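3-oxoacyl-[acyl-carrier-protein] synthase, mitochondrial (Arabidopsis thaliana, PDB 2IX4) catalyses the condensation steps of mitochondrial fatty acid synthesis, lengthening acyl chains by two carbons taken from malonyl-ACP. Local coordinates at residues 20-25 against 372-377; 78-81 against 86-89; 105-108 against 112-115; 216-221 against 246-251; 392-395 against 399-402. One frame throughout, in Å; residues are numbered along the deposited sequence.

Contact 1 (20-25 against 372-377); sequences TTWRRL and SILAIH
Trp22 and Leu374 form a buried, largely apolar helix-to-helix contact, joining helix 18-26 near the start of the chain to helix 364-378 near its end. Trp22 carries one side of it. Its indole leaves the helix with CG anti to the backbone N (chi1 -176°), which swings the ring system toward 372-377 with one face laid against Leu374. CB of Leu374 stands almost straight over the six-membered ring, 3.6 Å from the centroid and 7° off the normal, a CH-pi contact. From there the leucine runs back along the indole: CD1 reaches the inner part of the ring system, 3.6 Å from Trp22 CE3, and stays near CD2 and CG as well. Indole and leucine therefore lie alongside each other, running in opposite senses. At the far end of the indole, CH2 also comes obliquely to 3.8 Å from the backbone N of Ala375. In this thiolase-like fold the contact brings together two segments 347 residues apart along the chain, over the strand 3-12 side of the central sheet: Leu374 also touches Leu8, and Thr21 packs on Met10. Phe371, one turn before Ala375, touches Trp22 as well, and the ring of His378 meets the indole with planes about 20° apart. In the first turn of helix 18-26, Thr21 OG1 is hydrogen-bonded to Thr12 OG1 and Gly17 O.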
# COMPACT_ATOMS: atom_id res chain seq x y z
N THR A 20 3.13 17.82 22.90
CA THR A 20 2.18 18.87 22.55
C THR A 20 0.81 18.31 22.14
O THR A 20 -0.22 18.81 22.59
CB THR A 20 2.76 19.80 21.46
OG1 THR A 20 3.96 20.42 21.94
CG2 THR A 20 1.77 20.90 21.09
N THR A 21 0.81 17.28 21.29
CA THR A 21 -0.43 16.66 20.82
C THR A 21 -1.24 16.07 21.98
O THR A 21 -2.42 16.39 22.13
CB THR A 21 -0.15 15.58 19.75
OG1 THR A 21 0.38 16.20 18.57
CG2 THR A 21 -1.42 14.81 19.38
N TRP A 22 -0.60 15.23 22.79
CA TRP A 22 -1.24 14.59 23.94
C TRP A 22 -1.77 15.58 24.99
O TRP A 22 -2.87 15.40 25.51
CB TRP A 22 -0.28 13.58 24.59
CG TRP A 22 -0.89 12.80 25.73
CD1 TRP A 22 -0.60 12.92 27.05
CD2 TRP A 22 -1.89 11.78 25.63
NE1 TRP A 22 -1.35 12.04 27.79
CE2 TRP A 22 -2.16 11.33 26.94
CE3 TRP A 22 -2.60 11.20 24.56
CZ2 TRP A 22 -3.09 10.32 27.21
CZ3 TRP A 22 -3.53 10.20 24.83
CH2 TRP A 22 -3.76 9.77 26.15
N ARG A 23 -0.98 16.61 25.29
CA ARG A 23 -1.38 17.63 26.27
C ARG A 23 -2.65 18.34 25.82
O ARG A 23 -3.61 18.46 26.58
CB ARG A 23 -0.27 18.65 26.50
CG ARG A 23 -0.27 19.25 27.90
CD ARG A 23 -0.21 20.78 27.91
NE ARG A 23 0.67 21.36 26.89
CZ ARG A 23 0.29 22.22 25.95
NH1 ARG A 23 -0.97 22.64 25.89
NH2 ARG A 23 1.18 22.68 25.08
N ARG A 24 -2.66 18.80 24.57
CA ARG A 24 -3.80 19.52 24.00
C ARG A 24 -5.03 18.62 23.82
O ARG A 24 -6.16 19.08 23.99
CB ARG A 24 -3.40 20.19 22.69
CG ARG A 24 -2.46 21.39 22.89
CD ARG A 24 -2.14 22.11 21.58
NE ARG A 24 -3.34 22.47 20.82
CZ ARG A 24 -3.34 23.04 19.62
NH1 ARG A 24 -2.19 23.35 19.02
NH2 ARG A 24 -4.49 23.31 19.02
N LEU A 25 -4.80 17.35 23.49
CA LEU A 25 -5.87 16.37 23.36
C LEU A 25 -6.60 16.18 24.69
O LEU A 25 -7.83 16.24 24.74
CB LEU A 25 -5.33 15.02 22.86
CG LEU A 25 -6.35 13.88 22.67
CD1 LEU A 25 -7.20 14.09 21.42
CD2 LEU A 25 -5.64 12.54 22.62
N SER A 372 -3.79 5.32 22.13
CA SER A 372 -4.09 4.10 22.89
C SER A 372 -2.91 3.65 23.76
O SER A 372 -3.09 3.26 24.91
CB SER A 372 -4.53 2.98 21.95
OG SER A 372 -5.67 3.36 21.21
N ILE A 373 -1.70 3.72 23.20
CA ILE A 373 -0.47 3.41 23.94
C ILE A 373 -0.27 4.41 25.08
O ILE A 373 0.14 4.04 26.18
CB ILE A 373 0.78 3.42 23.00
CG1 ILE A 373 0.68 2.29 21.97
CG2 ILE A 373 2.08 3.28 23.80
CD1 ILE A 373 1.45 2.55 20.67
N LEU A 374 -0.56 5.69 24.80
CA LEU A 374 -0.43 6.75 25.81
C LEU A 374 -1.47 6.64 26.93
O LEU A 374 -1.19 7.00 28.07
CB LEU A 374 -0.47 8.13 25.16
CG LEU A 374 0.78 8.55 24.37
CD1 LEU A 374 0.52 9.82 23.56
CD2 LEU A 374 1.98 8.75 25.30
N ALA A 375 -2.65 6.15 26.58
CA ALA A 375 -3.70 5.86 27.56
C ALA A 375 -3.21 4.85 28.60
O ALA A 375 -3.41 5.04 29.80
CB ALA A 375 -4.97 5.36 26.87
N ILE A 376 -2.58 3.78 28.11
CA ILE A 376 -1.94 2.78 28.97
C ILE A 376 -0.82 3.42 29.79
O ILE A 376 -0.76 3.26 31.01
CB ILE A 376 -1.39 1.59 28.14
CG1 ILE A 376 -2.54 0.81 27.50
CG2 ILE A 376 -0.54 0.67 29.02
CD1 ILE A 376 -2.11 -0.16 26.41
N HIS A 377 0.05 4.17 29.12
CA HIS A 377 1.24 4.75 29.74
C HIS A 377 0.93 5.77 30.84
O HIS A 377 1.60 5.80 31.88
CB HIS A 377 2.15 5.37 28.67
CG HIS A 377 3.47 5.83 29.20
ND1 HIS A 377 4.40 4.98 29.76
CD2 HIS A 377 4.03 7.07 29.25
CE1 HIS A 377 5.46 5.66 30.13
NE2 HIS A 377 5.26 6.94 29.83

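Contact 2 (78-81 against 86-89); sequences LWLN and ANFI
Leu80 meets Ala86 and Asn87 where the chain turns from the short helix 76-79 into the long helix 87-102, so this is a helix-loop-helix junction in the N-terminal part of the ketosynthase. Leu80 is the first residue to leave helical backbone angles, and its side chain points across the turn at the start of the next helix, where its two methyls divide the work, CD2 on the backbone and CD1 on the asparagine amide. Around the leucine, Phe74 and Val85 add further apolar contacts. Ala86 comes first on the far side, at the N-cap position. Its CB is directed away, and what it offers is its carbonyl: Leu80 CD2 lies 3.7 Å from Ala86 O. Asn87 follows. Its CA is 3.8 Å from the same methyl, Leu80 CD2. The Asn87 CB also starts out away from 78-81, but the amide beyond it returns, and the Asn87 and Leu80 side chains cross at about a right angle, bringing OD1 to 3.7 Å from Leu80 CD1. Replacing Leu80 with an alanine is likely to open a gap beside Ala86 O and Asn87 OD1, where the two methyls now lie. Next along the helix, the carbonyl of Phe88 is hydrogen-bonded to Thr206 OG1. Ile89 packs on Met157 and His161 of helix 157-166, and its backbone closes the first turn with a weak hydrogen bond, Ile89 N to Ala86 O at 3.0 Å.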
# COMPACT_ATOMS: atom_id res chain seq x y z
N LEU A 78 13.02 22.34 7.54
CA LEU A 78 13.81 21.25 8.08
C LEU A 78 13.41 19.89 7.49
O LEU A 78 14.26 19.02 7.30
CB LEU A 78 13.67 21.21 9.61
CG LEU A 78 14.59 20.30 10.44
CD1 LEU A 78 16.05 20.73 10.33
CD2 LEU A 78 14.14 20.31 11.89
N TRP A 79 12.12 19.73 7.19
CA TRP A 79 11.58 18.43 6.80
C TRP A 79 11.14 18.35 5.34
O TRP A 79 10.98 17.25 4.80
CB TRP A 79 10.41 18.05 7.72
CG TRP A 79 10.78 18.05 9.18
CD1 TRP A 79 10.33 18.92 10.13
CD2 TRP A 79 11.68 17.16 9.84
NE1 TRP A 79 10.89 18.62 11.35
CE2 TRP A 79 11.72 17.54 11.20
CE3 TRP A 79 12.45 16.06 9.42
CZ2 TRP A 79 12.51 16.87 12.14
CZ3 TRP A 79 13.23 15.40 10.36
CH2 TRP A 79 13.26 15.81 11.71
N LEU A 80 10.93 19.50 4.72
CA LEU A 80 10.53 19.57 3.32
C LEU A 80 11.58 20.34 2.52
O LEU A 80 11.24 21.24 1.75
CB LEU A 80 9.14 20.20 3.17
CG LEU A 80 7.96 19.58 3.91
CD1 LEU A 80 6.70 20.42 3.73
CD2 LEU A 80 7.70 18.16 3.44
N ASN A 81 12.84 19.97 2.70
CA ASN A 81 13.98 20.69 2.12
C ASN A 81 14.58 20.02 0.88
O ASN A 81 15.74 20.24 0.54
CB ASN A 81 15.07 20.91 3.18
CG ASN A 81 15.65 19.61 3.73
OD1 ASN A 81 15.04 18.54 3.64
ND2 ASN A 81 16.85 19.70 4.31
N ALA A 86 7.35 15.27 -0.97
CA ALA A 86 5.99 15.78 -0.81
C ALA A 86 5.68 15.88 0.69
O ALA A 86 6.39 15.30 1.52
CB ALA A 86 5.00 14.87 -1.51
N ASN A 87 4.62 16.61 1.02
CA ASN A 87 4.28 16.88 2.42
C ASN A 87 4.09 15.64 3.28
O ASN A 87 4.55 15.61 4.42
CB ASN A 87 3.09 17.83 2.52
CG ASN A 87 3.44 19.25 2.10
OD1 ASN A 87 4.24 19.47 1.19
ND2 ASN A 87 2.83 20.23 2.76
N PHE A 88 3.43 14.62 2.74
CA PHE A 88 3.23 13.37 3.47
C PHE A 88 4.55 12.69 3.84
O PHE A 88 4.67 12.09 4.91
CB PHE A 88 2.27 12.42 2.74
CG PHE A 88 2.88 11.68 1.57
CD1 PHE A 88 3.30 10.36 1.72
CD2 PHE A 88 3.01 12.29 0.33
CE1 PHE A 88 3.85 9.66 0.65
CE2 PHE A 88 3.56 11.59 -0.76
CZ PHE A 88 3.98 10.28 -0.60
N ILE A 89 5.55 12.83 2.97
CA ILE A 89 6.89 12.28 3.24
C ILE A 89 7.58 13.04 4.38
O ILE A 89 8.18 12.42 5.27
CB ILE A 89 7.77 12.26 1.96
CG1 ILE A 89 7.15 11.35 0.90
CG2 ILE A 89 9.20 11.79 2.30
CD1 ILE A 89 7.72 11.53 -0.50

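Contact 3 (105-108 against 112-115); sequences WLPT and EKER
A tight loop-to-helix turn at the surface joins 105-108 to the short helix 110-114, with Pro107 facing Glu112 and Lys113. Pro107 CD lies over one face of the Trp105 indole, and Glu112 packs its CB against both residues, 3.6 Å from Pro107 CB and 3.8 Å from Trp105 CZ2. The indole approaches obliquely, with ring and carboxylate planes 49° apart. The chain of Glu112 stays extended beyond CG, carrying the carboxylate past Trp105 CH2, with OE2 3.3 Å from Pro107 CB. Lys113 crosses the proline at a slant: CG is 4.2 Å from Pro107 CG, and CE passes 3.3 Å from Pro107 O. Its fully extended tail (chi2 to chi4 all near 180°) puts NZ by the end of the loop, where one water links it to Thr108: the water donates to Thr108 O at 2.8 Å and accepts from Lys113 NZ at 3.2 Å. A leucine in place of Lys113 would probably break this bridge, leaving the water at Thr108 O without its ammonium donor. The loop follows helix 87-102, on which Trp105 touches Leu100, and Trp105 NE1 is hydrogen-bonded to Thr116 OG1 at the start of strand 116-122. Helix 110-114, which precedes that strand of the sheet, has Glu114 at the dimer interface, in a salt bridge with Lys294 of the second subunit.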
# COMPACT_ATOMS: atom_id res chain seq x y z
N TRP A 105 17.16 4.83 19.32
CA TRP A 105 17.56 3.88 18.29
C TRP A 105 18.07 4.59 17.04
O TRP A 105 17.33 4.83 16.09
CB TRP A 105 16.42 2.92 17.94
CG TRP A 105 16.87 1.76 17.09
CD1 TRP A 105 16.53 1.52 15.79
CD2 TRP A 105 17.76 0.71 17.48
NE1 TRP A 105 17.16 0.37 15.35
CE2 TRP A 105 17.92 -0.14 16.37
CE3 TRP A 105 18.45 0.40 18.67
CZ2 TRP A 105 18.72 -1.29 16.40
CZ3 TRP A 105 19.25 -0.74 18.70
CH2 TRP A 105 19.38 -1.57 17.57
N LEU A 106 19.36 4.93 17.06
CA LEU A 106 20.03 5.49 15.90
C LEU A 106 21.32 4.69 15.69
O LEU A 106 22.42 5.21 15.89
CB LEU A 106 20.33 6.98 16.12
CG LEU A 106 19.12 7.90 16.34
CD1 LEU A 106 19.53 9.21 17.01
CD2 LEU A 106 18.37 8.17 15.04
N PRO A 107 21.19 3.40 15.28
CA PRO A 107 22.36 2.53 15.23
C PRO A 107 23.39 2.97 14.20
O PRO A 107 23.03 3.49 13.14
CB PRO A 107 21.77 1.17 14.85
CG PRO A 107 20.50 1.48 14.16
CD PRO A 107 19.97 2.70 14.84
N THR A 108 24.66 2.78 14.53
CA THR A 108 25.75 3.06 13.61
C THR A 108 26.29 1.77 12.99
O THR A 108 26.88 1.79 11.91
CB THR A 108 26.91 3.79 14.32
OG1 THR A 108 27.32 3.02 15.46
CG2 THR A 108 26.47 5.16 14.79
N GLU A 112 22.95 -3.96 13.18
CA GLU A 112 21.71 -3.44 13.76
C GLU A 112 20.86 -2.74 12.70
O GLU A 112 19.64 -2.88 12.69
CB GLU A 112 22.02 -2.47 14.92
CG GLU A 112 22.84 -3.08 16.07
CD GLU A 112 23.19 -2.08 17.16
OE1 GLU A 112 23.22 -2.48 18.34
OE2 GLU A 112 23.46 -0.89 16.85
N LYS A 113 21.52 -1.99 11.82
CA LYS A 113 20.87 -1.28 10.71
C LYS A 113 20.15 -2.25 9.77
O LYS A 113 19.03 -1.98 9.33
CB LYS A 113 21.91 -0.50 9.90
CG LYS A 113 22.38 0.81 10.51
CD LYS A 113 23.35 1.49 9.55
CE LYS A 113 23.71 2.89 9.99
NZ LYS A 113 24.54 3.58 8.96
N GLU A 114 20.80 -3.37 9.49
CA GLU A 114 20.25 -4.42 8.64
C GLU A 114 19.07 -5.14 9.29
O GLU A 114 18.24 -5.73 8.60
CB GLU A 114 21.33 -5.44 8.27
CG GLU A 114 22.33 -4.94 7.24
CD GLU A 114 23.50 -5.90 7.03
OE1 GLU A 114 23.40 -7.08 7.43
OE2 GLU A 114 24.53 -5.46 6.48
N ARG A 115 19.01 -5.09 10.62
CA ARG A 115 17.91 -5.70 11.37
C ARG A 115 16.77 -4.73 11.69
O ARG A 115 15.80 -5.09 12.37
CB ARG A 115 18.42 -6.38 12.65
CG ARG A 115 19.22 -7.66 12.41
CD ARG A 115 18.39 -8.73 11.69
NE ARG A 115 17.38 -9.34 12.55
CZ ARG A 115 16.41 -10.15 12.13
NH1 ARG A 115 16.31 -10.46 10.84
NH2 ARG A 115 15.55 -10.66 12.99
O HOH W 1 27.25 1.80 9.12

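Contact 4 (216-221 against 246-251); sequences AGFSRS and FVIGEG. With 6NA (hexanoic acid), chain C.
Segment 216-221, on helix 212-220, faces segment 246-251, a loop that runs into strand 251-259 at Gly251. The backbones stay well apart, CA of Phe218 lying 8.8 Å from CA of Ile248, so side chains alone bridge the space. Phe218 is the one the helix sends across. Its ring meets Phe246 in a T-shaped pair: the edge of Phe246 is turned toward the face of Phe218, with centroids 5.7 Å apart and planes at 71°. CZ of Phe246 makes the closest approach, 3.9 Å from Phe218 CD1. Phe246 takes the chi1 near +60° (68°) that places CG between its backbone N and carbonyl carbon, which brings CZ to Phe218. Ile248 reaches the other ortho carbon with its CD1 methyl, 3.6 Å from Phe218 CD2. The far edge of the ring is left for the bound hexanoic acid, whose CB lies in the ring plane; CG of the ligand comes to 3.4 Å from Phe218 CZ. Leu224 touches all three side chains, and Ile150 of the second subunit packs on Phe218, so this wall of the pocket lies by the dimer interface. Phe246 also meets the ring of His359, a predicted active-site residue, edge to face. Everything that Phe218 presents here is hydrocarbon, which suits a pocket for the acyl chain, and Phe246 and Ile248 probably fix the tilt of the ring that lines it.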
# COMPACT_ATOMS: atom_id res chain seq x y z
N ALA A 216 -12.94 18.39 -2.75
CA ALA A 216 -14.03 18.25 -3.73
C ALA A 216 -14.41 16.79 -3.96
O ALA A 216 -15.59 16.48 -4.14
CB ALA A 216 -13.64 18.90 -5.05
N GLY A 217 -13.41 15.91 -3.97
CA GLY A 217 -13.63 14.48 -4.17
C GLY A 217 -14.41 13.84 -3.03
O GLY A 217 -15.40 13.16 -3.26
N PHE A 218 -13.96 14.07 -1.80
CA PHE A 218 -14.67 13.57 -0.62
C PHE A 218 -16.04 14.22 -0.41
O PHE A 218 -16.95 13.58 0.13
CB PHE A 218 -13.81 13.72 0.64
CG PHE A 218 -12.76 12.65 0.80
CD1 PHE A 218 -13.12 11.33 1.07
CD2 PHE A 218 -11.41 12.97 0.68
CE1 PHE A 218 -12.14 10.35 1.23
CE2 PHE A 218 -10.43 11.99 0.83
CZ PHE A 218 -10.80 10.68 1.11
N SER A 219 -16.19 15.47 -0.84
CA SER A 219 -17.49 16.15 -0.81
C SER A 219 -18.48 15.52 -1.78
O SER A 219 -19.68 15.49 -1.51
CB SER A 219 -17.35 17.64 -1.12
OG SER A 219 -16.66 18.33 -0.10
N ARG A 220 -17.97 15.02 -2.91
CA ARG A 220 -18.83 14.41 -3.92
C ARG A 220 -19.26 13.00 -3.50
O ARG A 220 -20.33 12.53 -3.88
CB ARG A 220 -18.12 14.37 -5.28
CG ARG A 220 -19.04 14.62 -6.48
CD ARG A 220 -19.49 16.08 -6.52
NE ARG A 220 -20.09 16.46 -7.80
CZ ARG A 220 -21.39 16.63 -8.00
NH1 ARG A 220 -22.25 16.44 -7.01
NH2 ARG A 220 -21.83 16.98 -9.20
N SER A 221 -18.41 12.34 -2.71
CA SER A 221 -18.75 11.06 -2.09
C SER A 221 -19.74 11.24 -0.94
O SER A 221 -20.24 10.26 -0.38
CB SER A 221 -17.48 10.36 -1.57
OG SER A 221 -16.67 9.91 -2.64
N PHE A 246 -17.27 13.44 8.13
CA PHE A 246 -15.99 13.73 8.78
C PHE A 246 -15.33 15.02 8.29
O PHE A 246 -15.74 15.60 7.28
CB PHE A 246 -15.03 12.52 8.77
CG PHE A 246 -14.52 12.13 7.41
CD1 PHE A 246 -13.39 12.76 6.87
CD2 PHE A 246 -15.12 11.11 6.69
CE1 PHE A 246 -12.89 12.39 5.62
CE2 PHE A 246 -14.63 10.73 5.44
CZ PHE A 246 -13.51 11.37 4.90
N VAL A 247 -14.31 15.45 9.02
CA VAL A 247 -13.54 16.62 8.68
C VAL A 247 -12.14 16.12 8.35
O VAL A 247 -11.52 15.46 9.18
CB VAL A 247 -13.49 17.63 9.86
CG1 VAL A 247 -12.60 18.81 9.52
CG2 VAL A 247 -14.89 18.10 10.21
N ILE A 248 -11.67 16.40 7.14
CA ILE A 248 -10.36 15.95 6.68
C ILE A 248 -9.28 16.58 7.54
O ILE A 248 -9.30 17.78 7.80
CB ILE A 248 -10.10 16.27 5.17
CG1 ILE A 248 -11.11 15.56 4.28
CG2 ILE A 248 -8.70 15.83 4.75
CD1 ILE A 248 -10.96 15.87 2.79
N GLY A 249 -8.35 15.75 8.01
CA GLY A 249 -7.19 16.22 8.75
C GLY A 249 -5.91 15.75 8.08
O GLY A 249 -5.97 15.04 7.08
N GLU A 250 -4.77 16.14 8.63
CA GLU A 250 -3.47 15.75 8.07
C GLU A 250 -2.46 15.51 9.18
O GLU A 250 -2.61 16.02 10.29
CB GLU A 250 -2.95 16.84 7.12
CG GLU A 250 -2.75 18.19 7.80
CD GLU A 250 -1.99 19.19 6.96
OE1 GLU A 250 -1.40 18.80 5.93
OE2 GLU A 250 -1.97 20.38 7.34
N GLY A 251 -1.43 14.73 8.87
CA GLY A 251 -0.31 14.53 9.80
C GLY A 251 0.29 13.15 9.68
O GLY A 251 0.12 12.47 8.67
CA 6NA C . -11.27 7.22 3.02
C 6NA C . -10.88 6.32 4.17
O 6NA C . -11.19 5.14 4.16
CB 6NA C . -10.27 7.04 1.89
CG 6NA C . -9.04 7.92 2.10
CD 6NA C . -7.76 7.14 1.85
C6 6NA C . -6.67 7.57 2.80

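Contact 5 (392-395 against 399-402); sequences PIFD and MPLT
The Phe394 ring is sandwiched: Pro400 CD covers one face over its centre, and on the opposite face CG2 of its own neighbour, Ile393, sits over the centre as well. Both segments belong to the long irregular loop between strands 380-381 and 405-406 of the ketosynthase fold, and the chain doubles back here, bringing CA of Phe394 to 5.3 Å from CA of Met399. The proline contact is a clean CH-pi interaction, with CD 3.6 Å from the ring centroid and 8° off the normal. The atom is 3.6 Å from Phe394 CD2 and nearly as close to the other ring carbons. Met399 comes in at a slant, its SD 5.3 Å from the Phe394 centroid and 43° off the normal, an oblique Met-aromatic contact, while SD is 4.0 Å from Phe394 CB. Around the ring, Phe239 meets Phe394 edge to face and touches Pro400, Phe398 adds another ring, and Ala332 of helix 325-339 packs on Phe394. Asp395 OD1 accepts hydrogen bonds from the backbone N of Arg397 and of Phe398. Met399 leaves its backbone with CG anti to N (chi1 -175°) and then bends at chi2 and chi3, folding the thioether back over the turn. Its methyl ends against the Asp395 carbonyl, with CE 3.2 Å from Asp395 O.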
# COMPACT_ATOMS: atom_id res chain seq x y z
N PRO A 392 -29.08 7.82 19.90
CA PRO A 392 -30.12 6.99 20.53
C PRO A 392 -29.66 5.60 20.99
O PRO A 392 -30.26 5.05 21.92
CB PRO A 392 -31.17 6.85 19.43
CG PRO A 392 -31.06 8.10 18.67
CD PRO A 392 -29.60 8.49 18.69
N ILE A 393 -28.64 5.05 20.35
CA ILE A 393 -28.09 3.75 20.76
C ILE A 393 -27.52 3.79 22.18
O ILE A 393 -27.52 2.79 22.89
CB ILE A 393 -27.02 3.21 19.75
CG1 ILE A 393 -26.81 1.70 19.93
CG2 ILE A 393 -25.70 3.98 19.86
CD1 ILE A 393 -26.19 1.01 18.74
N PHE A 394 -27.06 4.97 22.59
CA PHE A 394 -26.44 5.15 23.90
C PHE A 394 -27.46 5.46 24.99
O PHE A 394 -28.51 6.05 24.74
CB PHE A 394 -25.39 6.26 23.84
CG PHE A 394 -24.28 6.00 22.86
CD1 PHE A 394 -24.11 6.83 21.75
CD2 PHE A 394 -23.41 4.93 23.03
CE1 PHE A 394 -23.09 6.59 20.84
CE2 PHE A 394 -22.39 4.68 22.12
CZ PHE A 394 -22.23 5.52 21.02
N ASP A 395 -27.13 5.04 26.21
CA ASP A 395 -27.95 5.35 27.38
C ASP A 395 -27.06 5.78 28.55
O ASP A 395 -25.85 5.96 28.38
CB ASP A 395 -28.85 4.16 27.77
CG ASP A 395 -28.07 2.91 28.16
OD1 ASP A 395 -26.92 3.01 28.64
OD2 ASP A 395 -28.62 1.80 27.99
N MET A 399 -22.16 4.61 26.98
CA MET A 399 -21.96 6.01 26.61
C MET A 399 -20.47 6.30 26.37
O MET A 399 -19.63 5.91 27.18
CB MET A 399 -22.50 6.92 27.72
CG MET A 399 -22.48 8.42 27.45
SD MET A 399 -23.64 8.94 26.17
CE MET A 399 -25.22 8.76 26.99
N PRO A 400 -20.14 6.99 25.26
CA PRO A 400 -18.75 7.39 25.04
C PRO A 400 -18.30 8.46 26.03
O PRO A 400 -19.13 9.23 26.52
CB PRO A 400 -18.76 7.96 23.62
CG PRO A 400 -20.16 8.42 23.41
CD PRO A 400 -21.01 7.43 24.16
N LEU A 401 -17.00 8.51 26.32
CA LEU A 401 -16.44 9.49 27.24
C LEU A 401 -16.55 10.89 26.68
O LEU A 401 -16.24 11.12 25.51
CB LEU A 401 -14.97 9.17 27.55
CG LEU A 401 -14.57 7.83 28.17
CD1 LEU A 401 -13.06 7.78 28.36
CD2 LEU A 401 -15.28 7.55 29.49
N THR A 402 -16.98 11.83 27.51
CA THR A 402 -17.12 13.23 27.10
C THR A 402 -16.18 14.15 27.88
O THR A 402 -16.10 15.35 27.61
CB THR A 402 -18.58 13.73 27.23
OG1 THR A 402 -19.03 13.56 28.58
CG2 THR A 402 -19.51 12.96 26.29

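Contacts 1 and 4 are buried, while contacts 2 and 5 are partly buried and contact 3 lies at the surface, its centre about 26 Å from the centre of the chain. Contact 1 closes a loop in which contacts 2, 3 and 4 are nested, and contact 5 follows it along the chain. Helix 87-102 ties contact 2 to contact 3: it starts in the former and leads to the loop of the latter. Aromatic rings carry contacts 1, 4 and 5, mainly against a leucine, a second ring and a proline respectively; contact 2 sets methyls against polar atoms, and contact 3 alone uses a bridging water. Only contact 4 touches the hexanoic acid.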